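PDB 6P1F: copper chaperone PCu(A)C from Methylosinus trichosporium OB3b, which probably acts as a copper chaperone in a methane-oxidizing bacterium, its PCuAC domain being the part that binds copper. Local coordinates for residues Val75-Ala78 with His83-Leu86; Asp39-Val44 with Val52-Ala57; Ala25-Leu30 with Ile113-Glu118. One frame throughout, in Å; residues are numbered along the deposited sequence.

Contact 1 of 3, residues Val75-Ala78 with His83-Leu86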
loop_
_atom_site.group_PDB
_atom_site.type_symbol
_atom_site.label_atom_id
_atom_site.label_comp_id
_atom_site.label_asym_id
_atom_site.label_seq_id
_atom_site.Cartn_x
_atom_site.Cartn_y
_atom_site.Cartn_z
ATOM N N VAL A 75 4.676 -1.414 9.650
ATOM C CA VAL A 75 4.037 -0.157 9.302
ATOM C C VAL A 75 2.540 -0.375 9.355
ATOM O O VAL A 75 2.011 -1.218 8.624
ATOM C CB VAL A 75 4.457 0.334 7.918
ATOM C CG1 VAL A 75 3.690 1.602 7.543
ATOM C CG2 VAL A 75 5.973 0.577 7.891
ATOM N N THR A 76 1.852 0.361 10.241
ATOM C CA THR A 76 0.388 0.271 10.335
ATOM C C THR A 76 -0.185 1.486 9.584
ATOM O O THR A 76 0.329 2.584 9.691
ATOM C CB THR A 76 -0.106 0.240 11.789
ATOM O OG1 THR A 76 0.530 -0.850 12.486
ATOM C CG2 THR A 76 -1.598 0.006 11.820
ATOM N N MET A 77 -1.221 1.272 8.783
ATOM C CA MET A 77 -1.772 2.349 7.970
ATOM C C MET A 77 -3.269 2.469 8.195
ATOM O O MET A 77 -3.961 1.438 8.316
ATOM C CB MET A 77 -1.521 2.090 6.498
ATOM C CG MET A 77 -0.050 2.043 6.109
ATOM S SD MET A 77 0.086 1.970 4.334
ATOM C CE MET A 77 1.734 1.299 4.149
ATOM N N ALA A 78 -3.768 3.703 8.175
ATOM C CA ALA A 78 -5.199 3.962 8.302
ATOM C C ALA A 78 -5.442 5.402 7.915
ATOM O O ALA A 78 -4.503 6.216 7.917
ATOM C CB ALA A 78 -5.680 3.685 9.730
ATOM N N HIS A 83 0.016 6.049 5.218
ATOM C CA HIS A 83 -0.828 5.628 4.102
ATOM C C HIS A 83 -0.019 5.721 2.838
ATOM O O HIS A 83 1.075 6.318 2.811
ATOM C CB HIS A 83 -2.088 6.513 3.977
ATOM C CG HIS A 83 -1.802 7.943 3.624
ATOM N ND1 HIS A 83 -1.463 8.882 4.575
ATOM C CD2 HIS A 83 -1.807 8.581 2.436
ATOM C CE1 HIS A 83 -1.270 10.049 3.977
ATOM N NE2 HIS A 83 -1.484 9.902 2.690
ATOM N N VAL A 84 -0.560 5.129 1.788
ATOM C CA VAL A 84 0.005 5.249 0.467
ATOM C C VAL A 84 -0.899 6.103 -0.404
ATOM O O VAL A 84 -2.096 5.866 -0.439
ATOM C CB VAL A 84 0.141 3.874 -0.186
ATOM C CG1 VAL A 84 0.904 3.988 -1.509
ATOM C CG2 VAL A 84 0.799 2.895 0.768
ATOM N N GLU A 85 -0.350 7.081 -1.114
ATOM C CA GLU A 85 -1.148 7.773 -2.114
ATOM C C GLU A 85 -0.899 7.142 -3.476
ATOM O O GLU A 85 0.245 6.967 -3.876
ATOM C CB GLU A 85 -0.814 9.265 -2.158
ATOM C CG GLU A 85 -1.506 10.045 -1.077
ATOM C CD GLU A 85 -2.078 11.336 -1.604
ATOM O OE1 GLU A 85 -1.319 12.324 -1.639
ATOM O OE2 GLU A 85 -3.273 11.351 -1.994
ATOM N N LEU A 86 -1.975 6.738 -4.146
ATOM C CA LEU A 86 -1.919 6.253 -5.531
ATOM C C LEU A 86 -2.117 7.444 -6.437
ATOM O O LEU A 86 -3.111 8.155 -6.310
ATOM C CB LEU A 86 -3.012 5.215 -5.788
ATOM C CG LEU A 86 -3.048 4.093 -4.748
ATOM C CD1 LEU A 86 -4.190 3.093 -5.067
ATOM C CD2 LEU A 86 -1.700 3.401 -4.634
#

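Contact 2 of 3, residues Asp39-Val44 with Val52-Ala57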
loop_
_atom_site.group_PDB
_atom_site.type_symbol
_atom_site.label_atom_id
_atom_site.label_comp_id
_atom_site.label_asym_id
_atom_site.label_seq_id
_atom_site.Cartn_x
_atom_site.Cartn_y
_atom_site.Cartn_z
ATOM N N ASP A 39 14.388 -4.705 5.331
ATOM C CA ASP A 39 13.969 -4.877 3.954
ATOM C C ASP A 39 13.539 -3.490 3.455
ATOM O O ASP A 39 13.567 -2.519 4.201
ATOM C CB ASP A 39 12.805 -5.896 3.824
ATOM C CG ASP A 39 12.770 -6.592 2.466
ATOM O OD1 ASP A 39 13.178 -6.008 1.453
ATOM O OD2 ASP A 39 12.282 -7.746 2.409
ATOM N N ARG A 40 13.158 -3.406 2.193
ATOM C CA ARG A 40 12.689 -2.129 1.632
ATOM C C ARG A 40 11.624 -2.420 0.616
ATOM O O ARG A 40 11.842 -3.216 -0.274
ATOM C CB ARG A 40 13.845 -1.359 0.960
ATOM C CG ARG A 40 13.497 0.109 0.645
ATOM C CD ARG A 40 14.687 0.832 -0.016
ATOM N NE ARG A 40 15.916 0.163 0.377
ATOM C CZ ARG A 40 16.759 0.624 1.288
ATOM N NH1 ARG A 40 16.542 1.807 1.862
ATOM N NH2 ARG A 40 17.835 -0.084 1.592
ATOM N N LEU A 41 10.469 -1.767 0.770
ATOM C CA LEU A 41 9.433 -1.813 -0.251
ATOM C C LEU A 41 9.804 -0.804 -1.306
ATOM O O LEU A 41 9.721 0.398 -1.048
ATOM C CB LEU A 41 8.071 -1.493 0.361
ATOM C CG LEU A 41 6.930 -1.408 -0.663
ATOM C CD1 LEU A 41 6.804 -2.606 -1.531
ATOM C CD2 LEU A 41 5.622 -1.160 0.075
ATOM N N ILE A 42 10.293 -1.273 -2.446
ATOM C CA ILE A 42 10.867 -0.359 -3.443
ATOM C C ILE A 42 10.021 -0.106 -4.694
ATOM O O ILE A 42 10.361 0.736 -5.514
ATOM C CB ILE A 42 12.239 -0.854 -3.915
ATOM C CG1 ILE A 42 12.135 -2.210 -4.607
ATOM C CG2 ILE A 42 13.209 -0.936 -2.757
ATOM C CD1 ILE A 42 13.433 -2.631 -5.257
ATOM N N GLY A 43 8.925 -0.822 -4.857
ATOM C CA GLY A 43 8.112 -0.616 -6.038
ATOM C C GLY A 43 6.709 -1.108 -5.837
ATOM O O GLY A 43 6.472 -2.039 -5.049
ATOM N N VAL A 44 5.773 -0.478 -6.551
ATOM C CA VAL A 44 4.395 -0.952 -6.598
ATOM C C VAL A 44 4.000 -0.925 -8.053
ATOM O O VAL A 44 3.897 0.141 -8.648
ATOM C CB VAL A 44 3.457 -0.088 -5.782
ATOM C CG1 VAL A 44 2.028 -0.559 -5.942
ATOM C CG2 VAL A 44 3.881 -0.081 -4.309
ATOM N N VAL A 52 3.340 5.757 -6.778
ATOM C CA VAL A 52 2.890 5.839 -5.397
ATOM C C VAL A 52 3.788 6.742 -4.587
ATOM O O VAL A 52 4.980 6.958 -4.904
ATOM C CB VAL A 52 2.840 4.460 -4.711
ATOM C CG1 VAL A 52 1.938 3.485 -5.493
ATOM C CG2 VAL A 52 4.236 3.901 -4.541
ATOM N N GLN A 53 3.178 7.309 -3.558
ATOM C CA GLN A 53 3.868 8.121 -2.573
ATOM C C GLN A 53 3.507 7.626 -1.189
ATOM O O GLN A 53 2.330 7.608 -0.781
ATOM C CB GLN A 53 3.499 9.617 -2.708
ATOM C CG GLN A 53 3.774 10.159 -4.104
ATOM C CD GLN A 53 3.202 11.557 -4.355
ATOM O OE1 GLN A 53 2.468 12.109 -3.532
ATOM N NE2 GLN A 53 3.518 12.120 -5.518
ATOM N N PHE A 54 4.528 7.201 -0.472
ATOM C CA PHE A 54 4.327 6.711 0.875
ATOM C C PHE A 54 4.398 7.851 1.861
ATOM O O PHE A 54 5.272 8.718 1.786
ATOM C CB PHE A 54 5.355 5.654 1.221
ATOM C CG PHE A 54 5.331 4.450 0.309
ATOM C CD1 PHE A 54 4.374 3.475 0.476
ATOM C CD2 PHE A 54 6.274 4.289 -0.692
ATOM C CE1 PHE A 54 4.360 2.353 -0.358
ATOM C CE2 PHE A 54 6.280 3.157 -1.508
ATOM C CZ PHE A 54 5.305 2.194 -1.337
ATOM N N HIS A 55 3.432 7.874 2.766
ATOM C CA HIS A 55 3.434 8.816 3.878
ATOM C C HIS A 55 3.514 8.033 5.168
ATOM O O HIS A 55 2.556 7.399 5.566
ATOM C CB HIS A 55 2.176 9.670 3.846
ATOM C CG HIS A 55 2.081 10.554 2.650
ATOM N ND1 HIS A 55 2.354 11.903 2.713
ATOM C CD2 HIS A 55 1.748 10.297 1.366
ATOM C CE1 HIS A 55 2.178 12.443 1.521
ATOM N NE2 HIS A 55 1.812 11.493 0.686
ATOM N N ILE A 56 4.669 8.056 5.818
ATOM C CA ILE A 56 4.850 7.202 6.979
ATOM C C ILE A 56 5.405 8.016 8.128
ATOM O O ILE A 56 5.968 9.090 7.924
ATOM C CB ILE A 56 5.781 5.996 6.677
ATOM C CG1 ILE A 56 7.192 6.475 6.351
ATOM C CG2 ILE A 56 5.208 5.126 5.529
ATOM C CD1 ILE A 56 8.208 5.343 6.300
ATOM N N ALA A 57 5.203 7.528 9.339
ATOM C CA ALA A 57 5.659 8.231 10.534
ATOM C C ALA A 57 7.154 8.051 10.734
ATOM O O ALA A 57 7.736 7.049 10.309
ATOM C CB ALA A 57 4.886 7.733 11.755
#

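Contact 3 of 3, residues Ala25-Leu30 with Ile113-Glu118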
loop_
_atom_site.group_PDB
_atom_site.type_symbol
_atom_site.label_atom_id
_atom_site.label_comp_id
_atom_site.label_asym_id
_atom_site.label_seq_id
_atom_site.Cartn_x
_atom_site.Cartn_y
_atom_site.Cartn_z
ATOM N N ALA A 25 -5.921 8.417 -4.910
ATOM C CA ALA A 25 -6.680 7.710 -3.874
ATOM C C ALA A 25 -5.711 7.206 -2.829
ATOM O O ALA A 25 -4.514 7.097 -3.100
ATOM C CB ALA A 25 -7.475 6.546 -4.491
ATOM N N GLN A 26 -6.209 6.902 -1.638
ATOM C CA GLN A 26 -5.327 6.433 -0.572
ATOM C C GLN A 26 -5.496 4.950 -0.381
ATOM O O GLN A 26 -6.597 4.439 -0.429
ATOM C CB GLN A 26 -5.599 7.166 0.720
ATOM C CG GLN A 26 -5.252 8.639 0.608
ATOM C CD GLN A 26 -5.112 9.330 1.944
ATOM O OE1 GLN A 26 -5.415 8.768 3.011
ATOM N NE2 GLN A 26 -4.633 10.579 1.899
ATOM N N LEU A 27 -4.365 4.279 -0.187
ATOM C CA LEU A 27 -4.311 2.849 0.053
ATOM C C LEU A 27 -3.732 2.610 1.451
ATOM O O LEU A 27 -2.868 3.334 1.905
ATOM C CB LEU A 27 -3.462 2.165 -1.013
ATOM C CG LEU A 27 -3.238 0.656 -0.843
ATOM C CD1 LEU A 27 -3.273 -0.091 -2.189
ATOM C CD2 LEU A 27 -1.963 0.420 -0.090
ATOM N N TYR A 28 -4.240 1.583 2.143
ATOM C CA TYR A 28 -3.809 1.287 3.484
ATOM C C TYR A 28 -3.525 -0.191 3.637
ATOM O O TYR A 28 -4.327 -1.003 3.219
ATOM C CB TYR A 28 -4.888 1.687 4.493
ATOM C CG TYR A 28 -5.485 3.044 4.234
ATOM C CD1 TYR A 28 -4.860 4.200 4.705
ATOM C CD2 TYR A 28 -6.654 3.164 3.502
ATOM C CE1 TYR A 28 -5.429 5.444 4.466
ATOM C CE2 TYR A 28 -7.229 4.388 3.271
ATOM C CZ TYR A 28 -6.603 5.530 3.764
ATOM O OH TYR A 28 -7.134 6.783 3.557
ATOM N N MET A 29 -2.370 -0.541 4.174
ATOM C CA MET A 29 -2.069 -1.943 4.413
ATOM C C MET A 29 -1.139 -2.046 5.595
ATOM O O MET A 29 -0.322 -1.161 5.826
ATOM C CB MET A 29 -1.411 -2.580 3.186
ATOM C CG MET A 29 -0.139 -1.847 2.726
ATOM S SD MET A 29 0.432 -2.525 1.123
ATOM C CE MET A 29 1.772 -1.375 0.732
ATOM N N LEU A 30 -1.245 -3.143 6.332
ATOM C CA LEU A 30 -0.306 -3.414 7.410
ATOM C C LEU A 30 0.863 -4.166 6.824
ATOM O O LEU A 30 0.664 -5.236 6.236
ATOM C CB LEU A 30 -1.020 -4.236 8.499
ATOM C CG LEU A 30 -0.165 -4.905 9.578
ATOM C CD1 LEU A 30 0.730 -3.908 10.279
ATOM C CD2 LEU A 30 -1.144 -5.516 10.575
ATOM N N ILE A 113 -0.747 -8.463 -4.783
ATOM C CA ILE A 113 -1.834 -8.369 -3.839
ATOM C C ILE A 113 -3.094 -7.896 -4.540
ATOM O O ILE A 113 -3.031 -7.339 -5.655
ATOM C CB ILE A 113 -1.528 -7.397 -2.689
ATOM C CG1 ILE A 113 -1.421 -5.970 -3.229
ATOM C CG2 ILE A 113 -0.220 -7.798 -1.979
ATOM C CD1 ILE A 113 -1.363 -4.939 -2.119
ATOM N N ASP A 114 -4.228 -8.083 -3.861
ATOM C CA ASP A 114 -5.522 -7.624 -4.382
ATOM C C ASP A 114 -6.096 -6.708 -3.323
ATOM O O ASP A 114 -6.627 -7.132 -2.312
ATOM C CB ASP A 114 -6.472 -8.809 -4.685
ATOM C CG ASP A 114 -5.792 -9.942 -5.404
ATOM O OD1 ASP A 114 -5.691 -9.862 -6.627
ATOM O OD2 ASP A 114 -5.381 -10.919 -4.736
ATOM N N ALA A 115 -5.892 -5.406 -3.515
ATOM C CA ALA A 115 -6.300 -4.471 -2.487
ATOM C C ALA A 115 -7.791 -4.221 -2.603
ATOM O O ALA A 115 -8.259 -3.872 -3.691
ATOM C CB ALA A 115 -5.508 -3.159 -2.648
ATOM N N ALA A 116 -8.520 -4.416 -1.507
ATOM C CA ALA A 116 -9.980 -4.269 -1.536
ATOM C C ALA A 116 -10.338 -2.828 -1.889
ATOM O O ALA A 116 -9.841 -1.913 -1.234
ATOM C CB ALA A 116 -10.582 -4.633 -0.185
ATOM N N VAL A 117 -11.221 -2.627 -2.867
ATOM C CA VAL A 117 -11.682 -1.266 -3.180
ATOM C C VAL A 117 -12.854 -0.938 -2.277
ATOM O O VAL A 117 -13.883 -1.609 -2.363
ATOM C CB VAL A 117 -12.109 -1.126 -4.648
ATOM C CG1 VAL A 117 -12.606 0.302 -4.917
ATOM C CG2 VAL A 117 -10.981 -1.510 -5.594
ATOM N N GLU A 118 -12.702 0.052 -1.394
ATOM C CA GLU A 118 -13.763 0.435 -0.464
ATOM C C GLU A 118 -14.353 1.779 -0.872
ATOM O O GLU A 118 -13.852 2.400 -1.790
ATOM C CB GLU A 118 -13.234 0.495 0.963
ATOM C CG GLU A 118 -12.731 -0.858 1.488
ATOM C CD GLU A 118 -13.839 -1.885 1.680
ATOM O OE1 GLU A 118 -14.910 -1.506 2.180
ATOM O OE2 GLU A 118 -13.622 -3.066 1.330
#

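Contact 1 of 3, residues Val75-Ala78 with His83-Leu86
Met77 and His83 bring their CA atoms to 5.2 Å of each other where strand 73-89 is broken by a short loop, and no hydrogen bond joins the two pieces directly. The contact is carried by the methionine. Its CG stands opposite the carbonyl carbon (chi1 -63°) and the chain runs on extended, which lays the sulfur against the start of 83-86. Met77 SD lies 3.8 Å from His83 CA, touching backbone rather than ring, and 3.8 Å from Val84 CG2. The methyl follows, with Met77 CE 3.9 Å from the same Val84 CG2, so one valine branch meets both the sulfur and its methyl as the side chains pass each other at a slant. The imidazole of His83 turns away from Met77: its ND1 is hydrogen-bonded to Gly81 O, its ring stacks with that of His55, and Glu85 CG sits in plane at its edge. His83, Glu85 and His55 are zinc ligands in another structure of this protein, though no metal is bound here. An alanine in place of Met77 would probably leave Val84 CG2 and the backbone at His83 without their cover from this side. Between the two segments the contact is van der Waals: a buried thioether, whose sulfur also accepts a hydrogen bond elsewhere, backs the main chain of a zinc ligand, while the imidazole is held by Gly81 O and the ring of His55.

Contact 2 of 3, residues Asp39-Val44 with Val52-Ala57
Leu41, Val44, Val52 and Phe54 form an apolar patch of the PCuAC beta fold, buried at Leu41 and Phe54 and partly exposed at Val44 and Val52, where two strands that are not paired with each other face one another. The short axes approach to 8.6 Å at 141°, too far for backbone bonding, and side chains fill the interval. Ile42 and Gly43 both lie opposite Val104 in a classic beta bulge; the extra residue lets Leu41 and Val44, three positions apart, both point toward strand 52-55. The far end of the Phe54 ring receives them. Leu41 CD2 is 3.7 Å from Phe54 CZ and 3.8 Å from Phe54 CE1, and Val44 CG2 comes within 4.0 Å of Phe54 CZ, both methyls approaching the ring obliquely. With CG opposite its carbonyl carbon (chi1 -60°), Phe54 reaches across so that CZ touches both methyls. Val44 and Val52 cross at about a right angle: Val44 CB is 3.9 Å from Val52 CG1, while Val44 CG2 is 4.0 Å from Val52 CG2. His55, next along the strand and itself a zinc ligand, takes no part here; its ND1 is hydrogen-bonded to Leu60 O. Strand 39-45 is paired with 67-69 and 98-105, strand 49-55 with 73-89; Ile67 and Val84 add to the packing on Phe54, and Leu103 touches Val44.

Contact 3 of 3, residues Ala25-Leu30 with Ile113-Glu118
Leu27 and Ala115 touch inside the beta fold of this PCuAC domain, an all-strand architecture consistent with the cupredoxin-like fold of this family, at a point where strands 24-33 and 109-118 pack through their side chains. Leu27 CD1 rests 3.8 Å from Ala115 CB, the nearest approach of the two segments, while the CA atoms of the same two residues stand 8.0 Å apart. CG of Leu27 points opposite its backbone N (chi1 176°), and this carries the CD1 branch over to the alanine although the CB itself is not aimed there. The other branch stays on its own strand, with Leu27 CD2 4.0 Å from Met29 SD. A second, looser touch lies alongside: Met29 SD is 4.4 Å from Ile113 CD1. The thioether is extended beyond CG, and Met29 offers its sulfur, not its terminal methyl, to the end of the longer arm of Ile113. All four residues are buried, and no hydrogen bond crosses between the segments.

Further out, Met101 of strand 98-105 touches Leu27, Ile113 and Ala115, so three of the four share one neighbour, while Met29 packs on Ile10. Strand 8-16 pairs antiparallel with 24-33 and parallel with 109-118, and backbone bonds of Leu27 to Val84 tie the first segment to strand 73-89 as well. Tyr28, between the two inward residues, turns to the other side of its strand, where its ring meets that of Trp14 and also touches His83. Its hydroxyl is held within the same segment: Tyr28 OH donates to Gln26 OE1 at 2.7 Å, reaching the carbonyl oxygen at a C=O...donor angle of 132° and tilted 19° from the amide plane.

Contact 1 lies between the other two, its centre 9 Å from that of contact 2 and 8 Å from that of contact 3, whose own centres are 14 Å apart. Strand 73-89 makes the connection, pairing antiparallel with 49-55 and with 24-33: His83 O is 2.8 Å from His55 N, and Val84 O is 2.8 Å from Leu27 N, both probable hydrogen bonds. Contacts 2 and 3 also meet directly, through Leu41 CD2 and Met29 CE at 3.9 Å. Along the chain contact 3 encloses contact 2 and then contact 1, in series. Together the three contacts probably back the strands that carry the zinc ligands His55, His83 and Glu85 with apolar side chains.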